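PDB 2H8G: 5'-Methylthioadenosine Nucleosidase from Arabidopsis thaliana, which belongs to the nucleosidases of the phosphorylase superfamily and, in this two-subunit structure, holds adenine in a pocket beside a mixed beta sheet. Local coordinates for residues A125-V136 with V218-L226; G173-M183 with N194-A204. One frame throughout, in Å; residues are numbered along the deposited sequence.

Contact 1. Residues A125-V136 with V218-L226; sequences ANIGDVFLVSDV and VFLKAVTDL. With ADE (adenine), chain C.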
loop_
_atom_site.group_PDB
_atom_site.type_symbol
_atom_site.label_atom_id
_atom_site.label_comp_id
_atom_site.label_asym_id
_atom_site.label_seq_id
_atom_site.Cartn_x
_atom_site.Cartn_y
_atom_site.Cartn_z
ATOM N N ALA A 125 -21.376 -15.379 -9.397
ATOM C CA ALA A 125 -20.066 -16.022 -9.381
ATOM C C ALA A 125 -20.155 -17.486 -8.971
ATOM O O ALA A 125 -20.963 -17.860 -8.119
ATOM C CB ALA A 125 -19.125 -15.275 -8.435
ATOM N N ASN A 126 -19.323 -18.310 -9.597
ATOM C CA ASN A 126 -19.254 -19.736 -9.300
ATOM C C ASN A 126 -17.788 -20.120 -9.130
ATOM O O ASN A 126 -16.911 -19.515 -9.740
ATOM C CB ASN A 126 -19.867 -20.556 -10.441
ATOM C CG ASN A 126 -21.363 -20.352 -10.566
ATOM O OD1 ASN A 126 -22.115 -20.609 -9.626
ATOM N ND2 ASN A 126 -21.802 -19.892 -11.729
ATOM N N ILE A 127 -17.527 -21.119 -8.299
ATOM C CA ILE A 127 -16.165 -21.583 -8.079
ATOM C C ILE A 127 -15.570 -21.981 -9.427
ATOM O O ILE A 127 -16.209 -22.682 -10.213
ATOM C CB ILE A 127 -16.139 -22.811 -7.143
ATOM C CG1 ILE A 127 -16.688 -22.431 -5.767
ATOM C CG2 ILE A 127 -14.718 -23.355 -7.024
ATOM C CD1 ILE A 127 -15.845 -21.417 -5.031
ATOM N N GLY A 128 -14.355 -21.519 -9.700
ATOM C CA GLY A 128 -13.708 -21.860 -10.953
ATOM C C GLY A 128 -13.826 -20.813 -12.043
ATOM O O GLY A 128 -13.075 -20.848 -13.014
ATOM N N ASP A 129 -14.768 -19.885 -11.899
ATOM C CA ASP A 129 -14.938 -18.837 -12.896
ATOM C C ASP A 129 -13.738 -17.902 -12.911
ATOM O O ASP A 129 -13.213 -17.543 -11.858
ATOM C CB ASP A 129 -16.170 -17.972 -12.603
ATOM C CG ASP A 129 -17.474 -18.684 -12.863
ATOM O OD1 ASP A 129 -17.484 -19.683 -13.611
ATOM O OD2 ASP A 129 -18.501 -18.219 -12.327
ATOM N N VAL A 130 -13.304 -17.518 -14.106
ATOM C CA VAL A 130 -12.215 -16.566 -14.232
ATOM C C VAL A 130 -12.873 -15.324 -14.813
ATOM O O VAL A 130 -13.320 -15.325 -15.960
ATOM C CB VAL A 130 -11.105 -17.040 -15.174
ATOM C CG1 VAL A 130 -10.009 -15.978 -15.237
ATOM C CG2 VAL A 130 -10.535 -18.365 -14.681
ATOM N N PHE A 131 -12.948 -14.284 -13.992
ATOM C CA PHE A 131 -13.575 -13.017 -14.351
ATOM C C PHE A 131 -12.640 -11.961 -14.921
ATOM O O PHE A 131 -11.464 -11.893 -14.567
ATOM C CB PHE A 131 -14.222 -12.384 -13.114
ATOM C CG PHE A 131 -15.577 -12.921 -12.768
ATOM C CD1 PHE A 131 -15.733 -14.190 -12.216
ATOM C CD2 PHE A 131 -16.706 -12.129 -12.954
ATOM C CE1 PHE A 131 -16.997 -14.655 -11.854
ATOM C CE2 PHE A 131 -17.964 -12.588 -12.594
ATOM C CZ PHE A 131 -18.113 -13.850 -12.044
ATOM N N LEU A 132 -13.202 -11.121 -15.787
ATOM C CA LEU A 132 -12.487 -9.982 -16.344
ATOM C C LEU A 132 -13.149 -8.862 -15.532
ATOM O O LEU A 132 -14.372 -8.756 -15.521
ATOM C CB LEU A 132 -12.806 -9.808 -17.829
ATOM C CG LEU A 132 -11.996 -8.750 -18.576
ATOM C CD1 LEU A 132 -10.522 -9.131 -18.578
ATOM C CD2 LEU A 132 -12.517 -8.644 -19.998
ATOM N N VAL A 133 -12.365 -8.044 -14.845
ATOM C CA VAL A 133 -12.935 -6.981 -14.016
ATOM C C VAL A 133 -13.301 -5.701 -14.770
ATOM O O VAL A 133 -12.532 -5.228 -15.601
ATOM C CB VAL A 133 -11.957 -6.622 -12.869
ATOM C CG1 VAL A 133 -12.464 -5.413 -12.097
ATOM C CG2 VAL A 133 -11.799 -7.815 -11.940
ATOM N N SER A 134 -14.473 -5.143 -14.459
ATOM C CA SER A 134 -14.944 -3.905 -15.086
ATOM C C SER A 134 -14.327 -2.688 -14.394
ATOM O O SER A 134 -13.698 -1.847 -15.036
ATOM C CB SER A 134 -16.474 -3.824 -15.019
ATOM O OG SER A 134 -16.954 -4.027 -13.701
ATOM N N ASP A 135 -14.535 -2.589 -13.085
ATOM C CA ASP A 135 -13.957 -1.510 -12.292
ATOM C C ASP A 135 -13.606 -2.067 -10.925
ATOM O O ASP A 135 -14.008 -3.178 -10.576
ATOM C CB ASP A 135 -14.901 -0.302 -12.169
ATOM C CG ASP A 135 -16.291 -0.673 -11.704
ATOM O OD1 ASP A 135 -16.454 -1.710 -11.034
ATOM O OD2 ASP A 135 -17.227 0.102 -11.997
ATOM N N VAL A 136 -12.856 -1.294 -10.153
ATOM C CA VAL A 136 -12.407 -1.753 -8.853
ATOM C C VAL A 136 -12.520 -0.678 -7.782
ATOM O O VAL A 136 -12.407 0.509 -8.066
ATOM C CB VAL A 136 -10.943 -2.236 -8.960
ATOM C CG1 VAL A 136 -10.036 -1.068 -9.349
ATOM C CG2 VAL A 136 -10.507 -2.879 -7.662
ATOM N N VAL A 218 -5.524 -4.546 -16.709
ATOM C CA VAL A 218 -6.617 -5.504 -16.844
ATOM C C VAL A 218 -6.503 -6.490 -15.688
ATOM O O VAL A 218 -5.414 -6.696 -15.150
ATOM C CB VAL A 218 -6.525 -6.260 -18.191
ATOM C CG1 VAL A 218 -7.516 -7.419 -18.228
ATOM C CG2 VAL A 218 -6.810 -5.294 -19.337
ATOM N N PHE A 219 -7.628 -7.078 -15.291
ATOM C CA PHE A 219 -7.633 -8.027 -14.186
ATOM C C PHE A 219 -8.255 -9.360 -14.557
ATOM O O PHE A 219 -9.299 -9.410 -15.207
ATOM C CB PHE A 219 -8.418 -7.477 -12.986
ATOM C CG PHE A 219 -7.979 -6.114 -12.537
ATOM C CD1 PHE A 219 -8.389 -4.979 -13.226
ATOM C CD2 PHE A 219 -7.150 -5.962 -11.430
ATOM C CE1 PHE A 219 -7.978 -3.707 -12.817
ATOM C CE2 PHE A 219 -6.735 -4.702 -11.017
ATOM C CZ PHE A 219 -7.150 -3.574 -11.711
ATOM N N LEU A 220 -7.600 -10.440 -14.149
ATOM C CA LEU A 220 -8.124 -11.783 -14.361
ATOM C C LEU A 220 -8.233 -12.313 -12.941
ATOM O O LEU A 220 -7.222 -12.506 -12.261
ATOM C CB LEU A 220 -7.158 -12.636 -15.184
ATOM C CG LEU A 220 -6.916 -12.139 -16.610
ATOM C CD1 LEU A 220 -5.887 -13.030 -17.287
ATOM C CD2 LEU A 220 -8.226 -12.138 -17.393
ATOM N N LYS A 221 -9.461 -12.516 -12.482
ATOM C CA LYS A 221 -9.684 -12.974 -11.116
ATOM C C LYS A 221 -10.461 -14.280 -11.101
ATOM O O LYS A 221 -11.606 -14.344 -11.554
ATOM C CB LYS A 221 -10.424 -11.881 -10.333
ATOM C CG LYS A 221 -9.601 -10.591 -10.178
ATOM C CD LYS A 221 -8.484 -10.746 -9.147
ATOM C CE LYS A 221 -7.457 -9.610 -9.247
ATOM N NZ LYS A 221 -6.513 -9.604 -8.089
ATOM N N ALA A 222 -9.814 -15.320 -10.581
ATOM C CA ALA A 222 -10.393 -16.658 -10.526
ATOM C C ALA A 222 -10.992 -16.958 -9.153
ATOM O O ALA A 222 -10.307 -16.891 -8.130
ATOM C CB ALA A 222 -9.325 -17.682 -10.876
ATOM N N VAL A 223 -12.279 -17.300 -9.146
ATOM C CA VAL A 223 -13.014 -17.577 -7.912
ATOM C C VAL A 223 -12.672 -18.900 -7.241
ATOM O O VAL A 223 -12.910 -19.972 -7.797
ATOM C CB VAL A 223 -14.540 -17.530 -8.174
ATOM C CG1 VAL A 223 -15.309 -17.768 -6.879
ATOM C CG2 VAL A 223 -14.920 -16.178 -8.759
ATOM N N THR A 224 -12.122 -18.805 -6.036
ATOM C CA THR A 224 -11.752 -19.986 -5.254
ATOM C C THR A 224 -12.739 -20.276 -4.131
ATOM O O THR A 224 -12.768 -21.380 -3.590
ATOM C CB THR A 224 -10.360 -19.832 -4.606
ATOM O OG1 THR A 224 -10.273 -18.563 -3.940
ATOM C CG2 THR A 224 -9.268 -19.941 -5.654
ATOM N N ASP A 225 -13.549 -19.287 -3.775
ATOM C CA ASP A 225 -14.498 -19.471 -2.689
ATOM C C ASP A 225 -15.688 -18.539 -2.831
ATOM O O ASP A 225 -15.584 -17.479 -3.453
ATOM C CB ASP A 225 -13.810 -19.222 -1.343
ATOM C CG ASP A 225 -13.110 -17.877 -1.284
ATOM O OD1 ASP A 225 -12.053 -17.725 -1.925
ATOM O OD2 ASP A 225 -13.622 -16.963 -0.601
ATOM N N LEU A 226 -16.817 -18.948 -2.260
ATOM C CA LEU A 226 -18.030 -18.137 -2.312
ATOM C C LEU A 226 -18.242 -17.489 -0.948
ATOM O O LEU A 226 -18.534 -18.161 0.044
ATOM C CB LEU A 226 -19.231 -19.005 -2.703
ATOM C CG LEU A 226 -19.101 -19.688 -4.068
ATOM C CD1 LEU A 226 -20.342 -20.539 -4.333
ATOM C CD2 LEU A 226 -18.919 -18.646 -5.161
HETATM N N9 ADE C . -8.720 -14.485 -2.139
HETATM C C8 ADE C . -9.422 -15.631 -2.286
HETATM N N7 ADE C . -10.618 -15.625 -1.651
HETATM C C5 ADE C . -10.669 -14.389 -1.064
HETATM C C6 ADE C . -11.644 -13.709 -0.244
HETATM N N6 ADE C . -12.786 -14.295 0.096
HETATM N N1 ADE C . -11.343 -12.397 0.193
HETATM C C2 ADE C . -10.155 -11.807 -0.167
HETATM N N3 ADE C . -9.167 -12.386 -0.950
HETATM C C4 ADE C . -9.499 -13.666 -1.357
HETATM O O HOH W 1 -10.088 -6.189 -16.557
#
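Val130, Phe131 and Leu132 run antiparallel to Ala222, Lys221 and Leu220. Phe131 and Lys221 form the hydrogen-bonded pair: N of Phe131 gives a nearly straight bond to O of Lys221 (2.8 Å), and Lys221 N returns one to Phe131 O. The pairing continues into the type II turn 126-129, where Asp129 O accepts from Val223 N and Gly128 N meets Val223 O at 2.8 Å (175° at the hydrogen). Where the strands part, Val133 N reaches Phe219 O only weakly, and a water joins Val133 O to Phe219 N.

Apolar contacts lie on both faces of the sheet. On one, a methyl of Leu132 (CD1), led there by CG standing anti to the backbone N (chi1 -173°), presses closely on Val218 CG1 at 3.5 Å, and Val130 CG2 meets the Ala222 methyl. On the other, Phe131 CE1 lies 4.0 Å from Val223 CG2, while Val133 CG2 packs on Phe219 CB at 3.6 Å. From the turn, Ile127 sends CD1 to 3.8 Å from Leu226 CG and closer still to Asp225 CA.

Polar side chains serve the pocket: Asp225 OD2 takes a 2.9 Å bond from adenine N6, and Thr224 OG1 is hydrogen-bonded to Asp225 OD1 and Cys117 O.

Strand 217-226 is flanked in the sheet by strands 130-138 and 110-119. Helix 233-259 covers Val130 and Ala222, while strand 171-177 borders the far side of 130-138.

Contact 2. Residues G173-M183 with N194-A204; sequences GRLSTGDSLDM and NDATLKDMEGA. With ADE (adenine), chain C.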
loop_
_atom_site.group_PDB
_atom_site.type_symbol
_atom_site.label_atom_id
_atom_site.label_comp_id
_atom_site.label_asym_id
_atom_site.label_seq_id
_atom_site.Cartn_x
_atom_site.Cartn_y
_atom_site.Cartn_z
ATOM N N GLY A 173 -17.428 -8.250 -13.787
ATOM C CA GLY A 173 -18.019 -7.737 -12.570
ATOM C C GLY A 173 -17.071 -6.785 -11.883
ATOM O O GLY A 173 -15.918 -6.640 -12.295
ATOM N N ARG A 174 -17.565 -6.120 -10.845
ATOM C CA ARG A 174 -16.760 -5.181 -10.078
ATOM C C ARG A 174 -15.993 -5.948 -9.007
ATOM O O ARG A 174 -16.496 -6.923 -8.447
ATOM C CB ARG A 174 -17.662 -4.122 -9.424
ATOM C CG ARG A 174 -16.976 -3.304 -8.340
ATOM C CD ARG A 174 -17.860 -2.168 -7.850
ATOM N NE ARG A 174 -18.064 -1.167 -8.892
ATOM C CZ ARG A 174 -18.810 -0.077 -8.746
ATOM N NH1 ARG A 174 -19.430 0.156 -7.597
ATOM N NH2 ARG A 174 -18.925 0.784 -9.746
ATOM N N LEU A 175 -14.770 -5.493 -8.741
ATOM C CA LEU A 175 -13.890 -6.089 -7.749
ATOM C C LEU A 175 -13.754 -5.151 -6.548
ATOM O O LEU A 175 -13.587 -3.944 -6.719
ATOM C CB LEU A 175 -12.502 -6.317 -8.363
ATOM C CG LEU A 175 -11.378 -6.767 -7.419
ATOM C CD1 LEU A 175 -11.727 -8.111 -6.816
ATOM C CD2 LEU A 175 -10.058 -6.849 -8.183
ATOM N N SER A 176 -13.828 -5.704 -5.342
ATOM C CA SER A 176 -13.681 -4.911 -4.126
ATOM C C SER A 176 -12.478 -5.466 -3.367
ATOM O O SER A 176 -12.419 -6.665 -3.052
ATOM C CB SER A 176 -14.954 -4.987 -3.279
ATOM O OG SER A 176 -14.895 -4.045 -2.223
ATOM N N THR A 177 -11.528 -4.579 -3.092
ATOM C CA THR A 177 -10.270 -4.907 -2.436
ATOM C C THR A 177 -10.174 -4.477 -0.981
ATOM O O THR A 177 -10.655 -3.410 -0.605
ATOM C CB THR A 177 -9.107 -4.224 -3.198
ATOM O OG1 THR A 177 -9.071 -4.724 -4.541
ATOM C CG2 THR A 177 -7.769 -4.461 -2.505
ATOM N N GLY A 178 -9.525 -5.314 -0.178
ATOM C CA GLY A 178 -9.300 -5.010 1.221
ATOM C C GLY A 178 -8.133 -5.859 1.689
ATOM O O GLY A 178 -7.853 -6.899 1.092
ATOM N N ASP A 179 -7.454 -5.450 2.753
ATOM C CA ASP A 179 -6.321 -6.233 3.227
ATOM C C ASP A 179 -6.628 -7.394 4.155
ATOM O O ASP A 179 -5.711 -7.984 4.728
ATOM C CB ASP A 179 -5.287 -5.324 3.879
ATOM C CG ASP A 179 -4.445 -4.613 2.859
ATOM O OD1 ASP A 179 -4.750 -3.449 2.529
ATOM O OD2 ASP A 179 -3.483 -5.236 2.367
ATOM N N SER A 180 -7.905 -7.720 4.312
ATOM C CA SER A 180 -8.286 -8.845 5.154
ATOM C C SER A 180 -8.882 -9.941 4.283
ATOM O O SER A 180 -9.594 -9.665 3.320
ATOM C CB SER A 180 -9.293 -8.408 6.219
ATOM O OG SER A 180 -8.700 -7.503 7.135
ATOM N N LEU A 181 -8.566 -11.188 4.619
ATOM C CA LEU A 181 -9.069 -12.333 3.877
ATOM C C LEU A 181 -10.478 -12.656 4.349
ATOM O O LEU A 181 -11.298 -13.155 3.584
ATOM C CB LEU A 181 -8.148 -13.536 4.090
ATOM C CG LEU A 181 -8.616 -14.849 3.459
ATOM C CD1 LEU A 181 -8.716 -14.701 1.954
ATOM C CD2 LEU A 181 -7.643 -15.958 3.821
ATOM N N ASP A 182 -10.748 -12.376 5.617
ATOM C CA ASP A 182 -12.070 -12.609 6.171
ATOM C C ASP A 182 -12.926 -11.409 5.783
ATOM O O ASP A 182 -12.495 -10.555 5.003
ATOM C CB ASP A 182 -11.993 -12.754 7.700
ATOM C CG ASP A 182 -11.581 -11.462 8.400
ATOM O OD1 ASP A 182 -11.070 -10.545 7.727
ATOM O OD2 ASP A 182 -11.762 -11.367 9.636
ATOM N N MET A 183 -14.143 -11.346 6.302
ATOM C CA MET A 183 -15.010 -10.223 5.991
ATOM C C MET A 183 -15.740 -9.808 7.252
ATOM O O MET A 183 -16.584 -10.547 7.765
ATOM C CB MET A 183 -16.012 -10.603 4.901
ATOM C CG MET A 183 -16.945 -9.465 4.503
ATOM S SD MET A 183 -17.971 -9.885 3.089
ATOM C CE MET A 183 -19.145 -10.998 3.863
ATOM N N ASN A 194 -21.446 -1.520 -2.571
ATOM C CA ASN A 194 -20.718 -1.162 -3.785
ATOM C C ASN A 194 -21.010 -2.118 -4.942
ATOM O O ASN A 194 -20.450 -1.982 -6.027
ATOM C CB ASN A 194 -19.198 -1.048 -3.529
ATOM C CG ASN A 194 -18.536 -2.371 -3.166
ATOM O OD1 ASN A 194 -18.900 -3.428 -3.675
ATOM N ND2 ASN A 194 -17.525 -2.302 -2.304
ATOM N N ASP A 195 -21.898 -3.075 -4.689
ATOM C CA ASP A 195 -22.333 -4.040 -5.695
ATOM C C ASP A 195 -21.208 -4.848 -6.345
ATOM O O ASP A 195 -21.252 -5.148 -7.540
ATOM C CB ASP A 195 -23.139 -3.308 -6.773
ATOM C CG ASP A 195 -23.992 -4.244 -7.604
ATOM O OD1 ASP A 195 -24.733 -5.056 -7.010
ATOM O OD2 ASP A 195 -23.930 -4.161 -8.849
ATOM N N ALA A 196 -20.205 -5.210 -5.554
ATOM C CA ALA A 196 -19.088 -5.987 -6.071
ATOM C C ALA A 196 -19.489 -7.444 -6.271
ATOM O O ALA A 196 -20.342 -7.969 -5.554
ATOM C CB ALA A 196 -17.909 -5.910 -5.107
ATOM N N THR A 197 -18.876 -8.092 -7.258
ATOM C CA THR A 197 -19.130 -9.496 -7.520
ATOM C C THR A 197 -17.954 -10.286 -6.978
ATOM O O THR A 197 -18.104 -11.445 -6.591
ATOM C CB THR A 197 -19.223 -9.788 -9.034
ATOM O OG1 THR A 197 -20.386 -9.150 -9.572
ATOM C CG2 THR A 197 -19.304 -11.286 -9.295
ATOM N N LEU A 198 -16.791 -9.636 -6.935
ATOM C CA LEU A 198 -15.544 -10.271 -6.499
ATOM C C LEU A 198 -14.862 -9.537 -5.351
ATOM O O LEU A 198 -14.989 -8.319 -5.216
ATOM C CB LEU A 198 -14.575 -10.327 -7.680
ATOM C CG LEU A 198 -15.163 -10.794 -9.012
ATOM C CD1 LEU A 198 -14.221 -10.413 -10.144
ATOM C CD2 LEU A 198 -15.415 -12.293 -8.978
ATOM N N LYS A 199 -14.105 -10.286 -4.554
ATOM C CA LYS A 199 -13.402 -9.742 -3.399
ATOM C C LYS A 199 -11.967 -10.260 -3.383
ATOM O O LYS A 199 -11.738 -11.470 -3.485
ATOM C CB LYS A 199 -14.134 -10.169 -2.118
ATOM C CG LYS A 199 -13.495 -9.733 -0.812
ATOM C CD LYS A 199 -14.290 -10.284 0.383
ATOM C CE LYS A 199 -13.697 -9.845 1.704
ATOM N NZ LYS A 199 -12.310 -10.359 1.905
ATOM N N ASP A 200 -11.001 -9.351 -3.266
ATOM C CA ASP A 200 -9.598 -9.763 -3.232
ATOM C C ASP A 200 -8.788 -8.891 -2.282
ATOM O O ASP A 200 -9.351 -8.128 -1.493
ATOM C CB ASP A 200 -8.973 -9.724 -4.628
ATOM C CG ASP A 200 -8.600 -8.325 -5.065
ATOM O OD1 ASP A 200 -7.703 -8.185 -5.927
ATOM O OD2 ASP A 200 -9.209 -7.358 -4.560
ATOM N N MET A 201 -7.466 -8.999 -2.360
ATOM C CA MET A 201 -6.605 -8.246 -1.464
ATOM C C MET A 201 -5.564 -7.349 -2.128
ATOM O O MET A 201 -4.750 -6.753 -1.424
ATOM C CB MET A 201 -5.909 -9.217 -0.498
ATOM C CG MET A 201 -6.870 -9.946 0.427
ATOM S SD MET A 201 -6.131 -11.326 1.326
ATOM C CE MET A 201 -5.014 -10.467 2.381
ATOM N N GLU A 202 -5.594 -7.225 -3.455
ATOM C CA GLU A 202 -4.598 -6.389 -4.144
ATOM C C GLU A 202 -5.101 -5.497 -5.284
ATOM O O GLU A 202 -4.533 -4.432 -5.530
ATOM C CB GLU A 202 -3.485 -7.257 -4.742
ATOM C CG GLU A 202 -2.627 -8.052 -3.762
ATOM C CD GLU A 202 -3.229 -9.389 -3.377
ATOM O OE1 GLU A 202 -3.933 -9.994 -4.220
ATOM O OE2 GLU A 202 -2.969 -9.842 -2.238
ATOM N N GLY A 203 -6.134 -5.947 -5.985
ATOM C CA GLY A 203 -6.642 -5.229 -7.147
ATOM C C GLY A 203 -6.697 -3.713 -7.178
ATOM O O GLY A 203 -6.096 -3.077 -8.048
ATOM N N ALA A 204 -7.416 -3.123 -6.238
ATOM C CA ALA A 204 -7.566 -1.673 -6.222
ATOM C C ALA A 204 -6.253 -0.917 -6.055
ATOM O O ALA A 204 -6.136 0.227 -6.503
ATOM C CB ALA A 204 -8.554 -1.263 -5.134
HETATM N N9 ADE C . -8.720 -14.485 -2.139
HETATM C C8 ADE C . -9.422 -15.631 -2.286
HETATM N N7 ADE C . -10.618 -15.625 -1.651
HETATM C C5 ADE C . -10.669 -14.389 -1.064
HETATM C C6 ADE C . -11.644 -13.709 -0.244
HETATM N N6 ADE C . -12.786 -14.295 0.096
HETATM N N1 ADE C . -11.343 -12.397 0.193
HETATM C C2 ADE C . -10.155 -11.807 -0.167
HETATM N N3 ADE C . -9.167 -12.386 -0.950
HETATM C C4 ADE C . -9.499 -13.666 -1.357
HETATM O O HOH W 2 -20.323 -6.465 -9.903
HETATM O O HOH W 3 -10.565 -8.341 1.059
HETATM O O HOH W 4 -13.859 -13.018 2.616
#
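The carboxylate of Asp200 has both methyls of Leu175 against one face, CD1 lying 3.6 Å from Asp200 CG. At its edge, Thr177 OG1 donates to the syn lone pair of OD2 over 2.6 Å; the same hydroxyl accepts from Ala204 N at 2.9 Å, so one oxygen ties the strand to the first turn of helix 203-212. Asp200 OD1 accepts from Gly203 N, an Asx motif at the helix start, and also holds Lys221 in a salt bridge. From the Arg174 guanidinium, NH1 gives Asn194 O a bent bond of 2.8 Å, the oxygen 29° out of the guanidinium plane, while NE bonds Asp135. Adenine carries Leu181 CD1 over one face, 3.6 Å from C4. At the ring's edge, Lys199 NZ donates to N1 over 2.8 Å, and Met201 CG lies near N3.

Lys199 is extended through its first three torsions and turns only at the last (chi4 -63°), bringing NZ among the loop carbonyls. It bonds Asp182 O at 3.1 Å and, weakly, Ser180 O and Leu181 O. Two waters also accept from NZ, one only weakly; that one also accepts from adenine N6. With three protons, NZ cannot make all these bonds in full at once.

Between the backbones, parallel pairing links Leu175, Ser176 and Thr177 to Leu198, Lys199 and Asp200. Arg174 O takes two donors, Thr197 N and Leu198 N.

These are the two strands of a beta-alpha-beta unit whose helix 185-193 packs on Ser176 and Lys199. Strand 130-138 flanks 171-177, strand 110-119 flanks 198-200, and Arg142 of the second subunit makes a salt bridge with Asp182.

Contact 2 is nested within the chain loop that contact 1 closes, and their centres lie 10 Å apart. Two salt bridges join them: Asp135 OD1 to Arg174 NE at 2.7 Å, and Lys221 NZ to Asp200 OD1 at 2.8 Å. The second ties the middle of strand 217-226 to a residue of the pocket, whose carboxylate it probably helps to position. Val136 CG2 also packs 3.4 Å from Leu175 O, since strands 130-138 and 171-177 are neighbours in one sheet. Adenine is shared: contact 1 supplies Thr224 and Asp225, while contact 2 supplies Leu181, Lys199, Asp200 and Met201, so the base is gripped by polar groups from both.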